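Local coordinates for protein putative TetR-family transcriptional regulator (Syntrophomonas wolfei subsp. wolfei, PDB 3LWJ) that probably binds DNA as a TetR-family transcriptional regulator, through a predicted helix-turn-helix motif in its all-helical fold, at residues 12-17 with 51-56. Sequence-based numbering, arbitrary orientation.
Sequences ERRQKI and NYFVDK
Tyr52 reaches across to helix 10-28 and sets one face of its ring against the backbone N of Arg14, 4.2 Å above the ring plane and offset toward the rim. Three side chains frame that ring: Arg14 CB comes 4.1 Å from Tyr52 CD1, Ile17 CD1 lies 4.0 Å from Tyr52 CD2, and Arg13 borders the hydroxyl. Arg13 crosses the tyrosine at about a right angle, its guanidinium plane turned 75° from the ring; Arg13 CD comes closest, 3.3 Å from Tyr52 OH, which also sits at the guanidinium edge, near its plane. Phe53 shares two of these partners, Arg14 and Ile17. Its CE2 meets Ile17 CG2 at 3.7 Å, and its CZ lies 4.1 Å from Arg14 CG. With CG2 anti to the backbone N and CG1 beside it (chi1 -60°), Ile17 turns CG2 to Phe53, while CD1 lies between the two rings. Arg14, extended from CG to NE, crosses Phe53 at about a right angle and, in the conformer described, forms a salt bridge through NH1 to Asp66 of helix 56-79. Phe53 also packs on Ile59 and Asn62 of that helix and on Leu18, helping to join the end of the predicted helix-turn-helix motif to the helices on either side of it in sequence. Between the two segments the attachment is therefore chiefly van der Waals, while the charge of Arg14 is probably balanced beyond them, by Asp66.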
ATOM      1  N   GLU A  12      29.659 -13.554  -7.787  1.00 42.70           N
ATOM      2  CA  GLU A  12      28.955 -14.660  -8.469  1.00 42.63           C
ATOM      3  C   GLU A  12      28.142 -15.521  -7.518  1.00 41.43           C
ATOM      4  O   GLU A  12      26.954 -15.751  -7.736  1.00 41.63           O
ATOM      5  CB  GLU A  12      29.952 -15.579  -9.181  1.00 42.80           C
ATOM      6  CG  GLU A  12      30.194 -15.226 -10.634  1.00 46.93           C
ATOM      7  CD  GLU A  12      31.635 -15.436 -11.065  1.00 50.39           C
ATOM      8  OE1 GLU A  12      32.434 -16.000 -10.286  1.00 52.85           O
ATOM      9  OE2 GLU A  12      31.979 -15.019 -12.190  1.00 54.20           O
ATOM     10  N   ARG A  13      28.812 -16.014  -6.479  1.00 39.81           N
ATOM     11  CA  ARG A  13      28.177 -16.850  -5.466  1.00 38.92           C
ATOM     12  C   ARG A  13      27.065 -16.171  -4.691  1.00 35.86           C
ATOM     13  O   ARG A  13      26.014 -16.781  -4.498  1.00 35.73           O
ATOM     14  CB  ARG A  13      29.189 -17.291  -4.446  1.00 38.09           C
ATOM     15  CG  ARG A  13      30.086 -18.339  -4.923  1.00 44.15           C
ATOM     16  CD  ARG A  13      30.991 -18.634  -3.791  1.00 48.68           C
ATOM     17  NE  ARG A  13      31.910 -19.704  -4.077  1.00 49.44           N
ATOM     18  CZ  ARG A  13      32.789 -20.155  -3.197  1.00 50.88           C
ATOM     19  NH1 ARG A  13      32.871 -19.638  -1.975  1.00 53.53           N
ATOM     20  NH2 ARG A  13      33.585 -21.130  -3.548  1.00 52.67           N
ATOM     21  N   ARG A  14      27.329 -14.956  -4.188  1.00 33.45           N
ATOM     22  CA  ARG A  14      26.295 -14.141  -3.537  0.70 33.69           C
ATOM     23  C   ARG A  14      25.087 -14.053  -4.467  1.00 33.16           C
ATOM     24  O   ARG A  14      23.950 -14.299  -4.059  1.00 31.83           O
ATOM     25  CB  ARG A  14      26.823 -12.731  -3.205  0.70 32.82           C
ATOM     26  CG  ARG A  14      25.880 -11.849  -2.358  0.70 34.12           C
ATOM     27  CD  ARG A  14      26.357 -10.396  -2.343  0.70 33.63           C
ATOM     28  NE  ARG A  14      25.379  -9.439  -1.819  0.70 31.09           N
ATOM     29  CZ  ARG A  14      24.536  -8.689  -2.543  0.70 28.69           C
ATOM     30  NH1 ARG A  14      24.481  -8.733  -3.863  0.70 17.84           N
ATOM     31  NH2 ARG A  14      23.724  -7.856  -1.920  0.70 29.15           N
ATOM     32  N   GLN A  15      25.352 -13.725  -5.728  1.00 33.35           N
ATOM     33  CA  GLN A  15      24.302 -13.646  -6.744  1.00 34.56           C
ATOM     34  C   GLN A  15      23.581 -14.970  -7.002  1.00 34.66           C
ATOM     35  O   GLN A  15      22.363 -14.987  -7.226  1.00 35.78           O
ATOM     36  CB  GLN A  15      24.861 -13.146  -8.089  1.00 35.76           C
ATOM     37  CG  GLN A  15      23.751 -12.764  -9.085  1.00 36.35           C
ATOM     38  CD  GLN A  15      22.849 -11.712  -8.513  1.00 42.68           C
ATOM     39  OE1 GLN A  15      23.330 -10.693  -8.028  1.00 48.79           O
ATOM     40  NE2 GLN A  15      21.535 -11.964  -8.515  1.00 41.75           N
ATOM     41  N   LYS A  16      24.316 -16.074  -7.040  1.00 32.76           N
ATOM     42  CA  LYS A  16      23.651 -17.340  -7.283  1.00 31.34           C
ATOM     43  C   LYS A  16      22.658 -17.607  -6.158  1.00 29.16           C
ATOM     44  O   LYS A  16      21.549 -18.058  -6.421  1.00 29.90           O
ATOM     45  CB  LYS A  16      24.634 -18.510  -7.398  1.00 33.57           C
ATOM     46  CG  LYS A  16      23.987 -19.715  -8.090  1.00 36.56           C
ATOM     47  CD  LYS A  16      24.824 -20.976  -8.033  1.00 41.93           C
ATOM     48  CE  LYS A  16      24.114 -22.110  -8.776  1.00 41.76           C
ATOM     49  NZ  LYS A  16      24.611 -23.453  -8.375  1.00 44.55           N
ATOM     50  N   ILE A  17      23.058 -17.344  -4.910  1.00 28.04           N
ATOM     51  CA  ILE A  17      22.188 -17.652  -3.750  1.00 29.23           C
ATOM     52  C   ILE A  17      20.910 -16.776  -3.807  1.00 28.54           C
ATOM     53  O   ILE A  17      19.808 -17.271  -3.577  1.00 27.53           O
ATOM     54  CB  ILE A  17      22.919 -17.519  -2.379  1.00 28.11           C
ATOM     55  CG1 ILE A  17      24.123 -18.466  -2.281  1.00 27.35           C
ATOM     56  CG2 ILE A  17      21.984 -17.845  -1.231  1.00 28.35           C
ATOM     57  CD1 ILE A  17      25.140 -18.055  -1.197  1.00 24.21           C
ATOM     58  N   ASN A  51      28.935 -17.803   5.175  1.00 40.54           N
ATOM     59  CA  ASN A  51      29.861 -16.688   4.981  1.00 39.16           C
ATOM     60  C   ASN A  51      29.113 -15.459   4.493  1.00 38.48           C
ATOM     61  O   ASN A  51      29.579 -14.346   4.709  1.00 38.58           O
ATOM     62  CB  ASN A  51      30.992 -17.041   3.991  1.00 39.28           C
ATOM     63  CG  ASN A  51      32.001 -18.034   4.566  1.00 41.57           C
ATOM     64  OD1 ASN A  51      32.164 -18.149   5.783  1.00 33.91           O
ATOM     65  ND2 ASN A  51      32.700 -18.742   3.681  1.00 45.40           N
ATOM     66  N   TYR A  52      27.957 -15.672   3.851  1.00 37.92           N
ATOM     67  CA  TYR A  52      27.115 -14.590   3.291  1.00 38.84           C
ATOM     68  C   TYR A  52      25.828 -14.284   4.103  1.00 38.04           C
ATOM     69  O   TYR A  52      25.484 -13.109   4.313  1.00 35.18           O
ATOM     70  CB  TYR A  52      26.711 -14.921   1.832  1.00 38.56           C
ATOM     71  CG  TYR A  52      27.874 -15.222   0.904  1.00 40.68           C
ATOM     72  CD1 TYR A  52      28.529 -14.202   0.202  1.00 41.28           C
ATOM     73  CD2 TYR A  52      28.315 -16.532   0.728  1.00 43.88           C
ATOM     74  CE1 TYR A  52      29.599 -14.487  -0.641  1.00 44.51           C
ATOM     75  CE2 TYR A  52      29.379 -16.829  -0.103  1.00 47.02           C
ATOM     76  CZ  TYR A  52      30.017 -15.809  -0.784  1.00 46.32           C
ATOM     77  OH  TYR A  52      31.059 -16.132  -1.610  1.00 45.39           O
ATOM     78  N   PHE A  53      25.117 -15.340   4.527  1.00 37.81           N
ATOM     79  CA  PHE A  53      23.782 -15.200   5.137  1.00 36.68           C
ATOM     80  C   PHE A  53      23.573 -16.128   6.336  1.00 36.91           C
ATOM     81  O   PHE A  53      24.025 -17.286   6.342  1.00 35.24           O
ATOM     82  CB  PHE A  53      22.670 -15.471   4.105  1.00 36.53           C
ATOM     83  CG  PHE A  53      22.858 -14.739   2.796  1.00 31.58           C
ATOM     84  CD1 PHE A  53      22.733 -13.357   2.736  1.00 27.17           C
ATOM     85  CD2 PHE A  53      23.153 -15.436   1.626  1.00 29.55           C
ATOM     86  CE1 PHE A  53      22.898 -12.690   1.526  1.00 26.40           C
ATOM     87  CE2 PHE A  53      23.333 -14.774   0.415  1.00 31.64           C
ATOM     88  CZ  PHE A  53      23.199 -13.396   0.361  1.00 25.26           C
ATOM     89  N   VAL A  54      22.851 -15.612   7.331  1.00 35.59           N
ATOM     90  CA  VAL A  54      22.580 -16.377   8.548  0.50 36.03           C
ATOM     91  C   VAL A  54      21.199 -17.063   8.463  1.00 34.39           C
ATOM     92  O   VAL A  54      20.994 -18.130   9.061  1.00 35.39           O
ATOM     93  CB  VAL A  54      22.709 -15.504   9.838  0.50 37.17           C
ATOM     94  CG1 VAL A  54      22.945 -16.392  11.053  0.50 36.59           C
ATOM     95  CG2 VAL A  54      23.856 -14.494   9.720  0.50 36.88           C
ATOM     96  N   ASP A  55      20.274 -16.486   7.687  1.00 30.34           N
ATOM     97  CA  ASP A  55      18.902 -17.019   7.504  1.00 27.95           C
ATOM     98  C   ASP A  55      18.156 -16.389   6.279  1.00 28.05           C
ATOM     99  O   ASP A  55      18.778 -15.664   5.506  1.00 29.18           O
ATOM    100  CB  ASP A  55      18.090 -16.889   8.819  1.00 25.32           C
ATOM    101  CG  ASP A  55      17.671 -15.477   9.145  1.00 26.37           C
ATOM    102  OD1 ASP A  55      17.725 -14.578   8.280  1.00 24.66           O
ATOM    103  OD2 ASP A  55      17.224 -15.268  10.300  1.00 25.32           O
ATOM    104  N   LYS A  56      16.859 -16.673   6.095  1.00 24.79           N
ATOM    105  CA  LYS A  56      16.085 -16.099   4.960  1.00 25.26           C
ATOM    106  C   LYS A  56      15.970 -14.570   4.999  1.00 24.54           C
ATOM    107  O   LYS A  56      15.960 -13.900   3.956  1.00 21.11           O
ATOM    108  CB  LYS A  56      14.662 -16.646   4.891  1.00 23.74           C
ATOM    109  CG  LYS A  56      14.478 -17.969   4.226  1.00 28.08           C
ATOM    110  CD  LYS A  56      12.983 -18.266   4.072  1.00 33.90           C
ATOM    111  CE  LYS A  56      12.293 -18.510   5.420  1.00 32.08           C
ATOM    112  NZ  LYS A  56      10.871 -18.889   5.320  1.00 23.66           N
TER